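Local coordinates for enoyl-CoA hydratase (Bacillus halodurans, PDB 3LKE), which probably hydrates the double bond of enoyl-CoA thioesters, as a member of the crotonase-like family, although its own substrate is not established, at residues Glu23-Leu28 / Gly65-Asp70; Ala42-Thr47 / Ser100-Val105; Arg125-Arg130 / Ile183-Glu188; Met141-Asp146 / Glu236-Leu241. One frame throughout, in Å; residues are numbered along the deposited sequence.

Contact 1 of 4, residues Glu23-Leu28 / Gly65-Asp70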
loop_
_atom_site.group_PDB
_atom_site.type_symbol
_atom_site.label_atom_id
_atom_site.label_comp_id
_atom_site.label_asym_id
_atom_site.label_seq_id
_atom_site.Cartn_x
_atom_site.Cartn_y
_atom_site.Cartn_z
ATOM N N GLU A 23 -0.330 13.354 -36.499
ATOM C CA GLU A 23 -0.582 14.786 -36.490
ATOM C C GLU A 23 -0.418 15.351 -35.087
ATOM O O GLU A 23 0.254 16.364 -34.885
ATOM C CB GLU A 23 -1.995 15.092 -36.982
ATOM C CG GLU A 23 -2.383 16.547 -36.794
ATOM C CD GLU A 23 -3.832 16.830 -37.150
ATOM O OE1 GLU A 23 -4.615 15.865 -37.325
ATOM O OE2 GLU A 23 -4.184 18.027 -37.250
ATOM N N LYS A 24 -1.022 14.667 -34.117
ATOM C CA LYS A 24 -0.982 15.112 -32.727
ATOM C C LYS A 24 -0.004 14.306 -31.857
ATOM O O LYS A 24 -0.084 14.339 -30.626
ATOM C CB LYS A 24 -2.387 15.060 -32.132
ATOM C CG LYS A 24 -3.339 16.125 -32.674
ATOM C CD LYS A 24 -4.599 16.222 -31.812
ATOM C CE LYS A 24 -5.530 17.345 -32.297
ATOM N NZ LYS A 24 -6.737 17.548 -31.425
ATOM N N LYS A 25 0.927 13.596 -32.492
ATOM C CA LYS A 25 1.880 12.754 -31.758
ATOM C C LYS A 25 1.158 11.851 -30.748
ATOM O O LYS A 25 1.560 11.757 -29.581
ATOM C CB LYS A 25 2.947 13.597 -31.047
ATOM C CG LYS A 25 3.743 14.568 -31.941
ATOM C CD LYS A 25 4.423 13.875 -33.100
ATOM C CE LYS A 25 5.479 14.773 -33.761
ATOM N NZ LYS A 25 5.074 16.202 -33.714
ATOM N N ASN A 26 0.105 11.186 -31.215
ATOM C CA ASN A 26 -0.668 10.259 -30.387
ATOM C C ASN A 26 -1.299 10.945 -29.172
ATOM O O ASN A 26 -1.496 10.326 -28.121
ATOM C CB ASN A 26 0.187 9.053 -29.971
ATOM C CG ASN A 26 0.455 8.100 -31.129
ATOM O OD1 ASN A 26 -0.109 8.250 -32.222
ATOM N ND2 ASN A 26 1.326 7.129 -30.900
ATOM N N GLY A 27 -1.621 12.225 -29.332
ATOM C CA GLY A 27 -2.258 13.000 -28.278
ATOM C C GLY A 27 -3.670 12.521 -28.018
ATOM O O GLY A 27 -4.283 11.860 -28.865
ATOM N N LEU A 28 -4.188 12.844 -26.836
ATOM C CA LEU A 28 -5.494 12.358 -26.429
ATOM C C LEU A 28 -6.563 13.419 -26.644
ATOM O O LEU A 28 -6.536 14.477 -26.017
ATOM C CB LEU A 28 -5.463 11.928 -24.956
ATOM C CG LEU A 28 -4.308 11.005 -24.573
ATOM C CD1 LEU A 28 -4.395 10.633 -23.086
ATOM C CD2 LEU A 28 -4.317 9.767 -25.420
ATOM N N GLY A 65 0.117 12.803 -24.792
ATOM C CA GLY A 65 -0.917 13.099 -23.808
ATOM C C GLY A 65 -1.868 14.151 -24.354
ATOM O O GLY A 65 -1.793 14.496 -25.530
ATOM N N PRO A 66 -2.764 14.674 -23.504
ATOM C CA PRO A 66 -3.647 15.756 -23.951
ATOM C C PRO A 66 -2.815 16.962 -24.377
ATOM O O PRO A 66 -1.966 17.411 -23.608
ATOM C CB PRO A 66 -4.461 16.086 -22.694
ATOM C CG PRO A 66 -4.348 14.871 -21.822
ATOM C CD PRO A 66 -2.991 14.313 -22.093
ATOM N N ARG A 67 -3.042 17.468 -25.586
ATOM C CA ARG A 67 -2.225 18.553 -26.128
ATOM C C ARG A 67 -2.518 19.882 -25.445
ATOM O O ARG A 67 -3.671 20.212 -25.202
ATOM C CB ARG A 67 -2.462 18.709 -27.634
ATOM C CG ARG A 67 -2.023 17.515 -28.475
ATOM C CD ARG A 67 -1.252 17.987 -29.694
ATOM N NE ARG A 67 0.048 18.527 -29.300
ATOM C CZ ARG A 67 1.197 17.860 -29.389
ATOM N NH1 ARG A 67 1.219 16.627 -29.878
ATOM N NH2 ARG A 67 2.329 18.430 -28.996
ATOM N N LEU A 68 -1.468 20.640 -25.149
ATOM C CA LEU A 68 -1.616 21.972 -24.569
ATOM C C LEU A 68 -2.637 22.802 -25.345
ATOM O O LEU A 68 -3.565 23.369 -24.766
ATOM C CB LEU A 68 -0.271 22.697 -24.574
ATOM C CG LEU A 68 0.467 22.883 -23.245
ATOM C CD1 LEU A 68 0.104 21.814 -22.225
ATOM C CD2 LEU A 68 1.972 22.946 -23.478
ATOM N N GLU A 69 -2.458 22.866 -26.659
ATOM C CA GLU A 69 -3.331 23.664 -27.513
ATOM C C GLU A 69 -4.792 23.256 -27.363
ATOM O O GLU A 69 -5.697 24.106 -27.375
ATOM C CB GLU A 69 -2.901 23.548 -28.983
ATOM C CG GLU A 69 -1.500 24.075 -29.268
ATOM C CD GLU A 69 -0.399 23.196 -28.684
ATOM O OE1 GLU A 69 -0.639 21.991 -28.454
ATOM O OE2 GLU A 69 0.717 23.713 -28.459
ATOM N N ASP A 70 -5.025 21.955 -27.230
ATOM C CA ASP A 70 -6.385 21.461 -27.046
ATOM C C ASP A 70 -6.914 21.834 -25.658
ATOM O O ASP A 70 -8.070 22.239 -25.513
ATOM C CB ASP A 70 -6.450 19.951 -27.277
ATOM C CG ASP A 70 -6.260 19.584 -28.736
ATOM O OD1 ASP A 70 -6.695 20.376 -29.597
ATOM O OD2 ASP A 70 -5.678 18.517 -29.024
#
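G27 and L28 run past G65 and P66 as two loop backbones, with CA atoms of G27 and G65 4.7 Å apart and L28 N donating to G65 O at 3.2 Å. That bond is far from a sheet bond: the donor stands 74° out of the carbonyl plane of G65. Beside it the side chains of L28 and P66 lie side by side, CD1 of L28 meeting CD of P66 at 4.1 Å.

R67, at the N-cap position of helix 68-76, turns its side chain back over the loop. Bends at chi2 and chi3 bring R67 NH1 to 2.7 Å from K24 O, which lies in the guanidinium plane at its edge, but the donor comes from above the K24 carbonyl plane and the bond is bent (132°). S64 OG, just before G65, also donates to this carbonyl, so two groups hold K24 O. K24 stretches across to the helix start, its chain extended beyond CG, and sets NZ 2.8 Å from D70 OD2, on the syn side though 30° out of the carboxylate plane. D29 forms a second salt bridge to this ammonium.

The result joins the loop between strand 14-19 and helix 30-45 to the start of helix 68-76. As in crotonase relatives, the loop leading into this helix probably borders the thioester site. L68, on its first turn, packs on L254.

Contact 2 of 4, residues Ala42-Thr47 / Ser100-Val105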
loop_
_atom_site.group_PDB
_atom_site.type_symbol
_atom_site.label_atom_id
_atom_site.label_comp_id
_atom_site.label_asym_id
_atom_site.label_seq_id
_atom_site.Cartn_x
_atom_site.Cartn_y
_atom_site.Cartn_z
ATOM N N ALA A 42 -13.956 -4.015 -27.569
ATOM C CA ALA A 42 -13.965 -5.139 -28.496
ATOM C C ALA A 42 -13.027 -6.246 -28.020
ATOM O O ALA A 42 -13.350 -7.431 -28.120
ATOM C CB ALA A 42 -13.593 -4.678 -29.897
ATOM N N GLY A 43 -11.864 -5.858 -27.499
ATOM C CA GLY A 43 -10.919 -6.814 -26.957
ATOM C C GLY A 43 -11.443 -7.494 -25.704
ATOM O O GLY A 43 -11.250 -8.696 -25.526
ATOM N N ASN A 44 -12.091 -6.720 -24.834
ATOM C CA ASN A 44 -12.678 -7.251 -23.602
ATOM C C ASN A 44 -13.812 -8.230 -23.872
ATOM O O ASN A 44 -14.074 -9.123 -23.075
ATOM C CB ASN A 44 -13.182 -6.113 -22.700
ATOM C CG ASN A 44 -12.051 -5.359 -22.038
ATOM O OD1 ASN A 44 -10.930 -5.855 -21.973
ATOM N ND2 ASN A 44 -12.338 -4.160 -21.539
ATOM N N ASN A 45 -14.485 -8.054 -25.002
ATOM C CA ASN A 45 -15.620 -8.903 -25.347
ATOM C C ASN A 45 -15.240 -10.118 -26.192
ATOM O O ASN A 45 -16.081 -10.977 -26.453
ATOM C CB ASN A 45 -16.707 -8.090 -26.058
ATOM C CG ASN A 45 -17.449 -7.156 -25.117
ATOM O OD1 ASN A 45 -17.734 -7.505 -23.970
ATOM N ND2 ASN A 45 -17.778 -5.964 -25.607
ATOM N N GLU A 46 -13.980 -10.187 -26.615
ATOM C CA GLU A 46 -13.507 -11.298 -27.439
ATOM C C GLU A 46 -13.081 -12.482 -26.583
ATOM O O GLU A 46 -12.079 -12.419 -25.870
ATOM C CB GLU A 46 -12.349 -10.856 -28.334
ATOM C CG GLU A 46 -11.622 -12.009 -29.027
ATOM C CD GLU A 46 -12.521 -12.792 -29.970
ATOM O OE1 GLU A 46 -13.285 -12.159 -30.728
ATOM O OE2 GLU A 46 -12.456 -14.042 -29.954
ATOM N N THR A 47 -13.833 -13.575 -26.671
ATOM C CA THR A 47 -13.638 -14.700 -25.761
ATOM C C THR A 47 -12.382 -15.537 -25.999
ATOM O O THR A 47 -11.920 -16.219 -25.085
ATOM C CB THR A 47 -14.866 -15.627 -25.740
ATOM O OG1 THR A 47 -15.243 -15.944 -27.085
ATOM C CG2 THR A 47 -16.029 -14.942 -25.041
ATOM N N SER A 100 -10.544 -4.933 -17.537
ATOM C CA SER A 100 -10.377 -5.977 -18.546
ATOM C C SER A 100 -10.125 -7.330 -17.893
ATOM O O SER A 100 -9.341 -7.427 -16.951
ATOM C CB SER A 100 -9.214 -5.657 -19.474
ATOM O OG SER A 100 -9.013 -6.719 -20.405
ATOM N N PRO A 101 -10.792 -8.385 -18.389
ATOM C CA PRO A 101 -10.534 -9.765 -17.955
ATOM C C PRO A 101 -9.272 -10.365 -18.584
ATOM O O PRO A 101 -8.787 -11.416 -18.146
ATOM C CB PRO A 101 -11.769 -10.517 -18.455
ATOM C CG PRO A 101 -12.175 -9.757 -19.692
ATOM C CD PRO A 101 -11.892 -8.304 -19.374
ATOM N N LYS A 102 -8.738 -9.690 -19.604
ATOM C CA LYS A 102 -7.548 -10.155 -20.304
ATOM C C LYS A 102 -6.311 -9.592 -19.638
ATOM O O LYS A 102 -6.384 -8.565 -18.957
ATOM C CB LYS A 102 -7.572 -9.676 -21.765
ATOM C CG LYS A 102 -8.926 -9.814 -22.428
ATOM C CD LYS A 102 -9.344 -11.267 -22.468
ATOM C CE LYS A 102 -10.680 -11.440 -23.184
ATOM N NZ LYS A 102 -11.013 -12.888 -23.324
ATOM N N VAL A 103 -5.173 -10.251 -19.827
ATOM C CA VAL A 103 -3.923 -9.680 -19.347
ATOM C C VAL A 103 -3.632 -8.453 -20.202
ATOM O O VAL A 103 -3.617 -8.531 -21.434
ATOM C CB VAL A 103 -2.741 -10.654 -19.435
ATOM C CG1 VAL A 103 -1.464 -9.941 -19.053
ATOM C CG2 VAL A 103 -2.975 -11.889 -18.552
ATOM N N THR A 104 -3.390 -7.323 -19.551
ATOM C CA THR A 104 -3.192 -6.066 -20.264
ATOM C C THR A 104 -1.747 -5.572 -20.124
ATOM O O THR A 104 -1.197 -5.513 -19.022
ATOM C CB THR A 104 -4.184 -4.995 -19.762
ATOM O OG1 THR A 104 -4.041 -4.858 -18.341
ATOM C CG2 THR A 104 -5.599 -5.411 -20.084
ATOM N N VAL A 105 -1.121 -5.244 -21.254
ATOM C CA VAL A 105 0.263 -4.805 -21.255
ATOM C C VAL A 105 0.409 -3.553 -22.116
ATOM O O VAL A 105 -0.091 -3.519 -23.239
ATOM C CB VAL A 105 1.178 -5.904 -21.840
ATOM C CG1 VAL A 105 2.639 -5.466 -21.813
ATOM C CG2 VAL A 105 0.981 -7.209 -21.085
#
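The carboxamide of N44 meets S100 and P101 on one side of its plane, S100 OG near the oxygen edge and P101 CD higher over that face. S100 OG donates to N44 OD1 at 2.6 Å, tilted 29° from the carbonyl plane, while P101 CD rests 3.7 Å from N44 OD1. At the other corner of the amide, ND2 is hydrogen-bonded to E96 O, so both ends of the group are held and its rotation is fixed.

In the crotonase fold this is where the C-terminal end of helix 30-45 comes against the turn leading into strand 103-108, which lies beside strand 51-56 in the sheet. The turn is an ST turn: with OG anti to the backbone N (chi1 177°), S100 accepts from K102 N at 3.1 Å. One hydroxyl therefore joins two bonds, receiving from the turn's own backbone and giving to the helix.

K102 spans the remainder of the contact. Its chain bends once, at chi2, and then runs straight past the last turn of the helix, where CE passes 3.7 Å from G43 O. I52 of strand 51-56 packs against N44, S100 and K102 alike, and K216 NZ of helix 209-220 hydrogen-bonds to the carbonyls of S100 and K102. The ammonium of K102 meets carbonyls of the chain just after the helix, where the partial negative charge of the helix C-terminus would probably favour it. I49 O is one acceptor for K102 NZ; the other is E46 O, at 2.8 Å and 25° off the carbonyl plane.

Contact 3 of 4, residues Arg125-Arg130 / Ile183-Glu188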
loop_
_atom_site.group_PDB
_atom_site.type_symbol
_atom_site.label_atom_id
_atom_site.label_comp_id
_atom_site.label_asym_id
_atom_site.label_seq_id
_atom_site.Cartn_x
_atom_site.Cartn_y
_atom_site.Cartn_z
ATOM N N ARG A 125 0.791 -4.725 -16.708
ATOM C CA ARG A 125 2.233 -4.578 -16.775
ATOM C C ARG A 125 2.546 -3.492 -17.791
ATOM O O ARG A 125 1.865 -3.367 -18.796
ATOM C CB ARG A 125 2.903 -5.911 -17.166
ATOM C CG ARG A 125 4.418 -5.920 -17.015
ATOM C CD ARG A 125 4.987 -7.351 -17.115
ATOM N NE ARG A 125 6.383 -7.431 -16.687
ATOM C CZ ARG A 125 6.787 -7.518 -15.431
ATOM N NH1 ARG A 125 5.894 -7.481 -14.439
ATOM N NH2 ARG A 125 8.087 -7.605 -15.153
ATOM N N ARG A 126 3.533 -2.671 -17.468
ATOM C CA ARG A 126 4.004 -1.630 -18.358
ATOM C C ARG A 126 5.470 -1.892 -18.617
ATOM O O ARG A 126 6.259 -1.978 -17.681
ATOM C CB ARG A 126 3.833 -0.262 -17.696
ATOM C CG ARG A 126 2.397 0.250 -17.621
ATOM C CD ARG A 126 1.637 -0.273 -16.406
ATOM N NE ARG A 126 2.194 0.241 -15.157
ATOM C CZ ARG A 126 1.786 -0.118 -13.940
ATOM N NH1 ARG A 126 0.799 -0.986 -13.788
ATOM N NH2 ARG A 126 2.361 0.405 -12.871
ATOM N N ILE A 127 5.844 -2.020 -19.890
ATOM C CA ILE A 127 7.233 -2.276 -20.263
ATOM C C ILE A 127 7.690 -1.134 -21.157
ATOM O O ILE A 127 6.987 -0.778 -22.109
ATOM C CB ILE A 127 7.352 -3.585 -21.074
ATOM C CG1 ILE A 127 6.852 -4.777 -20.243
ATOM C CG2 ILE A 127 8.808 -3.815 -21.508
ATOM C CD1 ILE A 127 6.677 -6.067 -21.067
ATOM N N ALA A 128 8.846 -0.553 -20.855
ATOM C CA ALA A 128 9.330 0.592 -21.628
ATOM C C ALA A 128 10.655 0.297 -22.333
ATOM O O ALA A 128 11.476 -0.483 -21.841
ATOM C CB ALA A 128 9.505 1.803 -20.711
ATOM N N LEU A 129 10.874 0.944 -23.473
ATOM C CA LEU A 129 12.217 0.989 -24.040
ATOM C C LEU A 129 13.073 1.910 -23.160
ATOM O O LEU A 129 12.557 2.848 -22.555
ATOM C CB LEU A 129 12.182 1.496 -25.488
ATOM C CG LEU A 129 11.580 0.531 -26.519
ATOM C CD1 LEU A 129 11.649 1.120 -27.929
ATOM C CD2 LEU A 129 12.303 -0.809 -26.466
ATOM N N ARG A 130 14.373 1.634 -23.085
ATOM C CA ARG A 130 15.302 2.467 -22.326
ATOM C C ARG A 130 15.165 3.962 -22.634
ATOM O O ARG A 130 15.310 4.803 -21.743
ATOM C CB ARG A 130 16.746 2.014 -22.585
ATOM C CG ARG A 130 17.817 2.884 -21.936
ATOM C CD ARG A 130 18.024 2.527 -20.475
ATOM N NE ARG A 130 18.200 1.088 -20.308
ATOM C CZ ARG A 130 18.252 0.472 -19.133
ATOM N NH1 ARG A 130 18.140 1.165 -18.013
ATOM N NH2 ARG A 130 18.412 -0.843 -19.083
ATOM N N ILE A 183 6.759 1.689 -14.151
ATOM C CA ILE A 183 6.941 0.620 -15.128
ATOM C C ILE A 183 7.536 -0.603 -14.432
ATOM O O ILE A 183 8.170 -0.475 -13.378
ATOM C CB ILE A 183 7.899 1.057 -16.264
ATOM C CG1 ILE A 183 7.310 2.245 -17.019
ATOM C CG2 ILE A 183 8.179 -0.091 -17.202
ATOM C CD1 ILE A 183 6.035 1.959 -17.702
ATOM N N GLN A 184 7.348 -1.780 -15.036
ATOM C CA GLN A 184 7.794 -3.038 -14.436
ATOM C C GLN A 184 9.141 -3.533 -14.955
ATOM O O GLN A 184 9.833 -4.281 -14.265
ATOM C CB GLN A 184 6.729 -4.123 -14.615
ATOM C CG GLN A 184 5.576 -4.008 -13.604
ATOM C CD GLN A 184 4.815 -2.690 -13.719
ATOM O OE1 GLN A 184 4.227 -2.382 -14.756
ATOM N NE2 GLN A 184 4.830 -1.902 -12.640
ATOM N N GLU A 185 9.512 -3.104 -16.156
ATOM C CA GLU A 185 10.789 -3.501 -16.738
ATOM C C GLU A 185 11.163 -2.647 -17.933
ATOM O O GLU A 185 10.311 -1.968 -18.536
ATOM C CB GLU A 185 10.779 -4.982 -17.146
ATOM C CG GLU A 185 9.672 -5.365 -18.104
ATOM C CD GLU A 185 9.723 -6.842 -18.493
ATOM O OE1 GLU A 185 10.734 -7.272 -19.099
ATOM O OE2 GLU A 185 8.748 -7.572 -18.212
ATOM N N ILE A 186 12.449 -2.695 -18.268
ATOM C CA ILE A 186 12.994 -1.950 -19.390
ATOM C C ILE A 186 13.601 -2.937 -20.373
ATOM O O ILE A 186 14.270 -3.891 -19.952
ATOM C CB ILE A 186 14.083 -0.981 -18.909
ATOM C CG1 ILE A 186 13.482 0.061 -17.953
ATOM C CG2 ILE A 186 14.768 -0.299 -20.083
ATOM C CD1 ILE A 186 14.494 1.029 -17.381
ATOM N N CYS A 187 13.335 -2.724 -21.663
ATOM C CA CYS A 187 14.068 -3.395 -22.737
ATOM C C CYS A 187 14.924 -2.361 -23.461
ATOM O O CYS A 187 14.512 -1.213 -23.626
ATOM C CB CYS A 187 13.115 -4.079 -23.705
ATOM S SG CYS A 187 12.172 -5.390 -22.930
ATOM N N GLU A 188 16.122 -2.761 -23.882
ATOM C CA GLU A 188 17.082 -1.804 -24.439
ATOM C C GLU A 188 16.744 -1.293 -25.845
ATOM O O GLU A 188 17.086 -0.158 -26.187
ATOM C CB GLU A 188 18.498 -2.389 -24.404
ATOM C CG GLU A 188 18.954 -2.818 -23.018
ATOM C CD GLU A 188 19.445 -1.660 -22.163
ATOM O OE1 GLU A 188 18.903 -0.543 -22.272
ATOM O OE2 GLU A 188 20.390 -1.872 -21.379
#
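A128 pairs with I186, and L129 with C187, as neighbouring parallel strands at the edge of the crotonase sheet, strand 185-187 being the outermost within this chain. The backbone bonds alternate in the parallel manner: A128 N donates to E185 O at 3.1 Å, C187 N returns to A128 O, and R130 N continues to C187 O.

Salt bridges bracket the ladder. At one end R125 holds E185 side-on, NE and NH2 both going to OE2, with NE at 2.8 Å on the anti lone pair. The guanidinium and carboxylate planes stand 81° apart, and the same oxygen also receives R196 of helix 190-205. At the other end R130 NE lies 2.6 Å from E188 OE1, while E175 takes the arginine's NH1.

Among the apolar contacts, I127 CG1 runs alongside the aliphatic part of E185, 3.6 Å from its CG, and I127 CG2 touches C187 SG at 4.0 Å. A methyl also covers a charged group: I186 CG2 sits 3.6 Å above the plane of the R130 guanidinium, offset toward its rim.

Polar side-chain contacts extend the pairing to the interface between subunits. R126 NH1 forms a salt bridge with E160 of the second subunit, and Q184, bent at chi2 (61°), turns its amide to the face of that arginine. Q184 OE1 accepts R126 N in its carbonyl plane at 2.8 Å; without hydrogen-bonding to the R126 guanidinium, it lies over the centre of that group, 3.3 Å from its plane.

Contact 4 of 4, residues Met141-Asp146 / Glu236-Leu241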
loop_
_atom_site.group_PDB
_atom_site.type_symbol
_atom_site.label_atom_id
_atom_site.label_comp_id
_atom_site.label_asym_id
_atom_site.label_seq_id
_atom_site.Cartn_x
_atom_site.Cartn_y
_atom_site.Cartn_z
ATOM N N MET A 141 1.106 23.593 -14.739
ATOM C CA MET A 141 -0.088 23.887 -15.544
ATOM C C MET A 141 -1.200 24.511 -14.679
ATOM O O MET A 141 -2.099 25.184 -15.180
ATOM C CB MET A 141 -0.611 22.622 -16.262
ATOM C CG MET A 141 0.399 21.906 -17.187
ATOM S SD MET A 141 -0.135 20.242 -17.732
ATOM C CE MET A 141 -1.536 20.701 -18.720
ATOM N N GLY A 142 -1.135 24.291 -13.370
ATOM C CA GLY A 142 -2.168 24.793 -12.484
ATOM C C GLY A 142 -3.438 23.961 -12.544
ATOM O O GLY A 142 -4.528 24.452 -12.246
ATOM N N ILE A 143 -3.308 22.691 -12.922
ATOM C CA ILE A 143 -4.460 21.799 -12.904
ATOM C C ILE A 143 -4.277 20.611 -11.962
ATOM O O ILE A 143 -3.179 20.365 -11.460
ATOM C CB ILE A 143 -4.805 21.297 -14.297
ATOM C CG1 ILE A 143 -3.639 20.496 -14.870
ATOM C CG2 ILE A 143 -5.158 22.480 -15.205
ATOM C CD1 ILE A 143 -4.027 19.688 -16.091
ATOM N N SER A 144 -5.372 19.895 -11.710
ATOM C CA SER A 144 -5.338 18.702 -10.861
ATOM C C SER A 144 -5.120 17.466 -11.728
ATOM O O SER A 144 -5.333 17.508 -12.936
ATOM C CB SER A 144 -6.638 18.569 -10.078
ATOM O OG SER A 144 -7.755 18.850 -10.916
ATOM N N PRO A 145 -4.686 16.358 -11.114
ATOM C CA PRO A 145 -4.426 15.166 -11.929
ATOM C C PRO A 145 -5.731 14.555 -12.397
ATOM O O PRO A 145 -6.709 14.535 -11.647
ATOM C CB PRO A 145 -3.742 14.206 -10.953
ATOM C CG PRO A 145 -3.381 15.040 -9.749
ATOM C CD PRO A 145 -4.361 16.152 -9.695
ATOM N N ASP A 146 -5.741 14.065 -13.630
ATOM C CA ASP A 146 -6.924 13.438 -14.180
ATOM C C ASP A 146 -6.585 12.118 -14.872
ATOM O O ASP A 146 -5.458 11.613 -14.745
ATOM C CB ASP A 146 -7.611 14.396 -15.154
ATOM C CG ASP A 146 -6.775 14.645 -16.397
ATOM O OD1 ASP A 146 -5.588 14.241 -16.412
ATOM O OD2 ASP A 146 -7.303 15.240 -17.358
ATOM N N GLU A 236 -14.955 16.539 -11.864
ATOM C CA GLU A 236 -15.531 17.735 -11.257
ATOM C C GLU A 236 -14.460 18.738 -10.857
ATOM O O GLU A 236 -14.647 19.942 -11.034
ATOM C CB GLU A 236 -16.426 17.380 -10.066
ATOM C CG GLU A 236 -17.608 16.510 -10.445
ATOM C CD GLU A 236 -18.511 17.160 -11.492
ATOM O OE1 GLU A 236 -18.650 18.403 -11.481
ATOM O OE2 GLU A 236 -19.082 16.426 -12.319
ATOM N N GLU A 237 -13.335 18.254 -10.319
ATOM C CA GLU A 237 -12.272 19.159 -9.885
ATOM C C GLU A 237 -11.615 19.850 -11.070
ATOM O O GLU A 237 -11.286 21.029 -11.004
ATOM C CB GLU A 237 -11.196 18.432 -9.061
ATOM C CG GLU A 237 -11.687 17.815 -7.751
ATOM C CD GLU A 237 -12.189 18.841 -6.735
ATOM O OE1 GLU A 237 -11.765 20.019 -6.778
ATOM O OE2 GLU A 237 -13.002 18.448 -5.872
ATOM N N LEU A 238 -11.401 19.111 -12.153
ATOM C CA LEU A 238 -10.734 19.689 -13.314
ATOM C C LEU A 238 -11.644 20.708 -14.000
ATOM O O LEU A 238 -11.185 21.751 -14.447
ATOM C CB LEU A 238 -10.323 18.599 -14.310
ATOM C CG LEU A 238 -9.331 19.072 -15.374
ATOM C CD1 LEU A 238 -8.036 19.541 -14.726
ATOM C CD2 LEU A 238 -9.053 17.980 -16.403
ATOM N N VAL A 239 -12.931 20.399 -14.066
ATOM C CA VAL A 239 -13.887 21.290 -14.726
ATOM C C VAL A 239 -13.971 22.603 -13.967
ATOM O O VAL A 239 -14.057 23.683 -14.565
ATOM C CB VAL A 239 -15.287 20.658 -14.816
ATOM C CG1 VAL A 239 -16.345 21.733 -15.148
ATOM C CG2 VAL A 239 -15.304 19.547 -15.855
ATOM N N ALA A 240 -13.940 22.503 -12.642
ATOM C CA ALA A 240 -13.995 23.676 -11.783
ATOM C C ALA A 240 -12.747 24.535 -11.973
ATOM O O ALA A 240 -12.818 25.753 -11.962
ATOM C CB ALA A 240 -14.156 23.259 -10.317
ATOM N N LEU A 241 -11.592 23.900 -12.151
ATOM C CA LEU A 241 -10.363 24.662 -12.325
ATOM C C LEU A 241 -10.298 25.334 -13.709
ATOM O O LEU A 241 -9.725 26.414 -13.860
ATOM C CB LEU A 241 -9.141 23.766 -12.105
ATOM C CG LEU A 241 -8.790 23.455 -10.653
ATOM C CD1 LEU A 241 -7.850 22.246 -10.575
ATOM C CD2 LEU A 241 -8.164 24.678 -9.978
#
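L238 and L241, one helical turn apart, are set against the chain from G142 to D146 as it leaves a Schellman motif. G142, with positive phi, is the C-prime residue ending helix 138-141, and the extended chain after it lies along helix 223-241 in the C-terminal part of this crotonase-like subunit.

L238 enters obliquely between I143 and D146 and divides its two methyls between them. Because its CG is anti to the backbone N (chi1 -166°), the branches reach over the loop: CD1 lies 3.7 Å from I143 CB and 3.8 Å from S144 O. The other methyl, CD2, meets the carboxylate of D146 at OD2, 3.4 Å away, a contact of carbon with oxygen and no bond.

L241 approaches S144 instead. S144 has its OG between the backbone N and the carbonyl carbon (chi1 43°), which turns the hydroxyl to the helix, and E237 CB lies 3.9 Å from S144 OG. No hydrogen bond crosses the contact; G142 O and S144 N are buried with no partner in the model.

Around this seam, F138 packs on I143 and D146, and L87 of helix 81-98 also packs on D146. The third subunit packs here too: its L218 on S144 and its Y208 on L241, while its K217 forms a salt bridge with E237. Over S144 itself, L241 CD1 stands 3.4 Å from OG and 3.6 Å from the amide N.

In the fold
Chemistry follows location in these four contacts. Contact 4 is buried and has no hydrogen bond across it, leucine methyls lying against polar loop atoms as well as I143, with the third subunit packing on both segments, whereas contacts 1, 2 and 3 are partly buried and rely on charges and backbone carbonyls. Contacts 2 and 3 reach the same sheet: strands 103-108 and 125-129 are neighbours, with T104 O and R125 N probably hydrogen-bonded and V105 packed on I127. Contact 3 alone pairs strands, and it faces the second subunit. Contact 1 instead joins loops to a helix start and touches contact 4 through L68 and M141. Contacts 2 and 4 lie on opposite sides of the chain's centre.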